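Diheme cytochrome c (Shewanella baltica, PDB 3U99) probably transfers electrons by means of two covalently attached c-type hemes. Local coordinates at residues Q11-C19 with V57-H68. Sequence-based numbering, arbitrary orientation.
Sequences QNAEYTAEC and VTARIEEYLVQH. With HEC (heme c), chain C.
The carboxylate of Glu14 is gripped side-on by Arg60: NE of Arg60 gives a hydrogen bond of 2.8 Å to OE1 of Glu14, while NH2 of Arg60 reaches OE2 of Glu14. Both oxygens use their syn lone pairs, and the planes of carboxylate and guanidinium lie only 7° apart, so the two groups meet edge to edge in nearly one plane, and the paired bonds of this salt bridge limit the rotation of both. Glu14 spans the gap because its chain is extended, with CG anti to the backbone N (chi1 -178°); a water donates to its OE1 and, weakly, to Arg60 O. With alanine in place of Glu14 both acceptors go, and the Arg60 guanidinium would probably lose its charge partner and be freer to swing. Beneath the ion pair, Ile61 is a knob in a hole formed by Glu14, Tyr15, Glu18 and Cys19. Its slender CD1 slips close to the backbone, 3.5 Å from Tyr15 CA, and the branch CG2 lies 3.9 Å from Cys19 SG. Tyr15 offers a broad apolar ring: CE1 of Tyr15 meets Leu65 CD2 at 3.6 Å, while the Tyr15 ring lies oblique to that of Tyr64, centroids 5.4 Å apart. The Tyr15 hydroxyl, otherwise costly in such a buried place, bonds to Tyr26 O. Tyr64 in turn lays one ring face under Asn12 CA, a CH-pi contact at the start of helix 13-19. Beyond it, His68 ND1 donates to Tyr64 O, fixing the imidazole, whose NE2 makes a weak bond to Gln11 OE1. Cys19 SG is bonded covalently to heme CAB, and Tyr15 and Leu65 both touch methyl CMB. Helix 13-19 leads into the heme-binding CXXCH motif (Cys19, Cys22, axial His23), and its -114° crossing with 57-67 is consistent with the N- and C-terminal helix pair of a cytochrome c domain.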
loop_
_atom_site.group_PDB
_atom_site.type_symbol
_atom_site.label_atom_id
_atom_site.label_comp_id
_atom_site.label_asym_id
_atom_site.label_seq_id
_atom_site.Cartn_x
_atom_site.Cartn_y
_atom_site.Cartn_z
ATOM N N GLN A 11 15.996 3.561 -7.365
ATOM C CA GLN A 11 15.987 4.020 -5.993
ATOM C C GLN A 11 15.114 3.204 -5.064
ATOM O O GLN A 11 15.354 3.167 -3.861
ATOM C CB GLN A 11 15.523 5.489 -5.906
ATOM C CG GLN A 11 16.525 6.482 -6.523
ATOM C CD GLN A 11 15.810 7.810 -6.628
ATOM O OE1 GLN A 11 15.894 8.649 -5.704
ATOM N NE2 GLN A 11 15.086 7.897 -7.713
ATOM N N ASN A 12 14.068 2.597 -5.607
ATOM C CA ASN A 12 13.128 1.849 -4.769
ATOM C C ASN A 12 13.468 0.370 -4.681
ATOM O O ASN A 12 12.689 -0.409 -4.189
ATOM C CB ASN A 12 11.704 2.024 -5.335
ATOM C CG ASN A 12 11.524 1.451 -6.687
ATOM O OD1 ASN A 12 12.450 1.163 -7.392
ATOM N ND2 ASN A 12 10.244 1.270 -7.031
ATOM N N ALA A 13 14.658 -0.074 -5.163
ATOM C CA ALA A 13 14.926 -1.524 -5.157
ATOM C C ALA A 13 14.921 -2.122 -3.775
ATOM O O ALA A 13 14.259 -3.150 -3.513
ATOM C CB ALA A 13 16.250 -1.755 -5.884
ATOM N N GLU A 14 15.627 -1.546 -2.819
ATOM C CA GLU A 14 15.651 -2.056 -1.451
ATOM C C GLU A 14 14.272 -1.966 -0.833
ATOM O O GLU A 14 13.835 -2.885 -0.153
ATOM C CB GLU A 14 16.676 -1.262 -0.631
ATOM C CG GLU A 14 16.779 -1.798 0.821
ATOM C CD GLU A 14 17.915 -1.165 1.588
ATOM O OE1 GLU A 14 18.199 0.056 1.401
ATOM O OE2 GLU A 14 18.530 -1.857 2.426
ATOM N N TYR A 15 13.604 -0.857 -1.010
ATOM C CA TYR A 15 12.257 -0.691 -0.525
ATOM C C TYR A 15 11.329 -1.787 -1.003
ATOM O O TYR A 15 10.536 -2.339 -0.250
ATOM C CB TYR A 15 11.773 0.722 -0.962
ATOM C CG TYR A 15 10.298 0.872 -0.599
ATOM C CD1 TYR A 15 9.878 0.980 0.707
ATOM C CD2 TYR A 15 9.300 0.900 -1.535
ATOM C CE1 TYR A 15 8.547 1.102 1.057
ATOM C CE2 TYR A 15 7.934 1.002 -1.225
ATOM C CZ TYR A 15 7.578 1.114 0.080
ATOM O OH TYR A 15 6.274 1.232 0.473
ATOM N N THR A 16 11.372 -2.099 -2.292
ATOM C CA THR A 16 10.511 -3.127 -2.825
ATOM C C THR A 16 10.784 -4.469 -2.190
ATOM O O THR A 16 9.841 -5.225 -1.884
ATOM C CB THR A 16 10.706 -3.204 -4.352
ATOM O OG1 THR A 16 10.320 -1.916 -4.841
ATOM C CG2 THR A 16 9.824 -4.300 -4.926
ATOM N N ALA A 17 12.076 -4.779 -1.962
ATOM C CA ALA A 17 12.388 -6.047 -1.322
ATOM C C ALA A 17 11.944 -6.076 0.114
ATOM O O ALA A 17 11.400 -7.084 0.595
ATOM C CB ALA A 17 13.912 -6.279 -1.356
ATOM N N GLU A 18 12.201 -5.033 0.894
ATOM C CA GLU A 18 11.905 -5.050 2.313
ATOM C C GLU A 18 10.426 -4.844 2.597
ATOM O O GLU A 18 9.879 -5.433 3.532
ATOM C CB GLU A 18 12.720 -3.985 3.045
ATOM C CG GLU A 18 14.210 -4.219 2.976
ATOM C CD GLU A 18 14.794 -5.388 3.694
ATOM O OE1 GLU A 18 14.022 -6.094 4.390
ATOM O OE2 GLU A 18 16.042 -5.571 3.594
ATOM N N CYS A 19 9.780 -3.986 1.858
ATOM C CA CYS A 19 8.416 -3.627 2.122
ATOM C C CYS A 19 7.418 -4.264 1.197
ATOM O O CYS A 19 6.226 -3.960 1.277
ATOM C CB CYS A 19 8.274 -2.093 2.176
ATOM S SG CYS A 19 9.260 -1.288 3.434
ATOM N N VAL A 57 19.104 -0.469 7.576
ATOM C CA VAL A 57 18.097 -0.712 6.557
ATOM C C VAL A 57 16.840 0.129 6.837
ATOM O O VAL A 57 16.314 0.785 5.944
ATOM C CB VAL A 57 17.736 -2.208 6.523
ATOM C CG1 VAL A 57 16.574 -2.455 5.553
ATOM C CG2 VAL A 57 18.910 -3.097 6.092
ATOM N N THR A 58 16.402 0.162 8.106
ATOM C CA THR A 58 15.279 0.992 8.501
ATOM C C THR A 58 15.495 2.440 8.069
ATOM O O THR A 58 14.627 3.125 7.543
ATOM C CB THR A 58 15.059 0.898 10.005
ATOM O OG1 THR A 58 14.830 -0.495 10.345
ATOM C CG2 THR A 58 13.786 1.576 10.477
ATOM N N ALA A 59 16.692 2.925 8.328
ATOM C CA ALA A 59 16.978 4.317 8.071
ATOM C C ALA A 59 16.931 4.586 6.580
ATOM O O ALA A 59 16.418 5.628 6.154
ATOM C CB ALA A 59 18.349 4.701 8.610
ATOM N N ARG A 60 17.463 3.691 5.739
ATOM C CA ARG A 60 17.424 3.924 4.292
ATOM C C ARG A 60 15.987 3.840 3.800
ATOM O O ARG A 60 15.603 4.564 2.871
ATOM C CB ARG A 60 18.295 2.934 3.554
ATOM C CG ARG A 60 19.769 3.215 3.696
ATOM C CD ARG A 60 20.564 2.415 2.660
ATOM N NE ARG A 60 20.437 0.970 2.883
ATOM C CZ ARG A 60 21.183 0.215 3.662
ATOM N NH1 ARG A 60 22.196 0.733 4.329
ATOM N NH2 ARG A 60 20.922 -1.086 3.736
ATOM N N ILE A 61 15.158 2.980 4.356
ATOM C CA ILE A 61 13.744 2.887 3.975
ATOM C C ILE A 61 12.997 4.163 4.311
ATOM O O ILE A 61 12.272 4.720 3.494
ATOM C CB ILE A 61 13.109 1.652 4.639
ATOM C CG1 ILE A 61 13.681 0.353 4.110
ATOM C CG2 ILE A 61 11.587 1.708 4.469
ATOM C CD1 ILE A 61 13.387 0.062 2.741
ATOM N N GLU A 62 13.179 4.645 5.546
ATOM C CA GLU A 62 12.535 5.864 5.985
ATOM C C GLU A 62 12.952 7.023 5.103
ATOM O O GLU A 62 12.139 7.842 4.681
ATOM C CB GLU A 62 12.871 6.140 7.442
ATOM C CG GLU A 62 12.155 7.388 7.956
ATOM C CD GLU A 62 12.247 7.532 9.459
ATOM O OE1 GLU A 62 11.832 6.634 10.241
ATOM O OE2 GLU A 62 12.728 8.661 9.836
ATOM N N GLU A 63 14.263 7.108 4.829
ATOM C CA GLU A 63 14.747 8.209 4.029
ATOM C C GLU A 63 14.171 8.154 2.597
ATOM O O GLU A 63 13.786 9.199 2.047
ATOM C CB GLU A 63 16.272 8.158 4.020
ATOM C CG GLU A 63 16.931 8.572 5.323
ATOM C CD GLU A 63 16.957 10.093 5.400
ATOM O OE1 GLU A 63 16.103 10.752 4.771
ATOM O OE2 GLU A 63 17.878 10.636 6.060
ATOM N N TYR A 64 14.047 6.994 2.028
ATOM C CA TYR A 64 13.455 6.800 0.707
ATOM C C TYR A 64 12.002 7.291 0.758
ATOM O O TYR A 64 11.542 8.031 -0.105
ATOM C CB TYR A 64 13.573 5.293 0.295
ATOM C CG TYR A 64 12.750 5.151 -0.977
ATOM C CD1 TYR A 64 13.186 5.596 -2.211
ATOM C CD2 TYR A 64 11.481 4.572 -0.937
ATOM C CE1 TYR A 64 12.386 5.453 -3.369
ATOM C CE2 TYR A 64 10.661 4.474 -2.048
ATOM C CZ TYR A 64 11.124 4.914 -3.274
ATOM O OH TYR A 64 10.320 4.819 -4.347
ATOM N N LEU A 65 11.220 6.823 1.736
ATOM C CA LEU A 65 9.803 7.130 1.789
ATOM C C LEU A 65 9.588 8.598 2.017
ATOM O O LEU A 65 8.698 9.171 1.404
ATOM C CB LEU A 65 9.163 6.276 2.895
ATOM C CG LEU A 65 8.991 4.789 2.575
ATOM C CD1 LEU A 65 8.590 3.994 3.823
ATOM C CD2 LEU A 65 7.940 4.578 1.513
ATOM N N VAL A 66 10.351 9.204 2.925
ATOM C CA VAL A 66 10.181 10.623 3.187
ATOM C C VAL A 66 10.483 11.438 1.956
ATOM O O VAL A 66 9.745 12.360 1.599
ATOM C CB VAL A 66 11.046 11.003 4.389
ATOM C CG1 VAL A 66 11.152 12.531 4.438
ATOM C CG2 VAL A 66 10.469 10.439 5.686
ATOM N N GLN A 67 11.584 11.134 1.282
ATOM C CA GLN A 67 11.972 11.917 0.103
ATOM C C GLN A 67 10.963 11.851 -1.018
ATOM O O GLN A 67 10.739 12.827 -1.714
ATOM C CB GLN A 67 13.348 11.407 -0.343
ATOM C CG GLN A 67 13.844 12.101 -1.568
ATOM C CD GLN A 67 14.189 13.574 -1.286
ATOM O OE1 GLN A 67 14.652 13.921 -0.204
ATOM N NE2 GLN A 67 13.948 14.460 -2.267
ATOM N N HIS A 68 10.336 10.692 -1.205
ATOM C CA HIS A 68 9.455 10.425 -2.339
ATOM C C HIS A 68 7.993 10.400 -1.953
ATOM O O HIS A 68 7.133 10.020 -2.749
ATOM C CB HIS A 68 9.840 9.086 -2.988
ATOM C CG HIS A 68 11.237 9.134 -3.477
ATOM N ND1 HIS A 68 12.326 8.772 -2.759
ATOM C CD2 HIS A 68 11.699 9.548 -4.669
ATOM C CE1 HIS A 68 13.473 8.946 -3.472
ATOM N NE2 HIS A 68 13.073 9.415 -4.627
HETATM FE FE HEC C . 3.227 -3.522 6.037
HETATM C CHA HEC C . -0.064 -2.948 6.296
HETATM C CHB HEC C . 3.729 -0.348 4.928
HETATM C CHC HEC C . 6.506 -4.193 5.648
HETATM C CHD HEC C . 2.744 -6.632 7.323
HETATM N NA HEC C . 2.052 -1.929 5.675
HETATM C C1A HEC C . 0.673 -1.895 5.814
HETATM C C2A HEC C . 0.170 -0.608 5.365
HETATM C C3A HEC C . 1.250 0.103 4.965
HETATM C C4A HEC C . 2.421 -0.729 5.206
HETATM C CMA HEC C . 1.265 1.511 4.438
HETATM C CAA HEC C . -1.259 -0.236 5.390
HETATM C CBA HEC C . -2.017 -0.787 4.199
HETATM C CGA HEC C . -3.438 -0.221 4.177
HETATM O O1A HEC C . -3.568 1.002 3.903
HETATM O O2A HEC C . -4.420 -0.937 4.449
HETATM N NB HEC C . 4.828 -2.450 5.425
HETATM C C1B HEC C . 4.843 -1.131 5.038
HETATM C C2B HEC C . 6.220 -0.730 4.849
HETATM C C3B HEC C . 7.005 -1.801 5.059
HETATM C C4B HEC C . 6.146 -2.881 5.390
HETATM C CMB HEC C . 6.606 0.690 4.452
HETATM C CAB HEC C . 8.525 -1.940 5.041
HETATM C CBB HEC C . 9.146 -1.048 6.134
HETATM N NC HEC C . 4.403 -5.109 6.381
HETATM C C1C HEC C . 5.719 -5.225 6.099
HETATM C C2C HEC C . 6.237 -6.516 6.392
HETATM C C3C HEC C . 5.171 -7.200 6.861
HETATM C C4C HEC C . 4.053 -6.337 6.905
HETATM C CMC HEC C . 7.667 -6.986 6.082
HETATM C CAC HEC C . 5.148 -8.657 7.261
HETATM C CBC HEC C . 6.121 -9.086 8.346
HETATM N ND HEC C . 1.658 -4.543 6.730
HETATM C C1D HEC C . 1.687 -5.801 7.253
HETATM C C2D HEC C . 0.325 -6.188 7.662
HETATM C C3D HEC C . -0.480 -5.153 7.368
HETATM C C4D HEC C . 0.370 -4.160 6.747
HETATM C CMD HEC C . -0.073 -7.428 8.427
HETATM C CAD HEC C . -1.949 -5.090 7.624
HETATM C CBD HEC C . -2.796 -5.572 6.398
HETATM C CGD HEC C . -4.268 -5.623 6.799
HETATM O O1D HEC C . -4.900 -6.267 5.788
HETATM O O2D HEC C . -4.679 -4.569 7.478
HETATM O O HOH W 1 15.906 2.286 0.640
#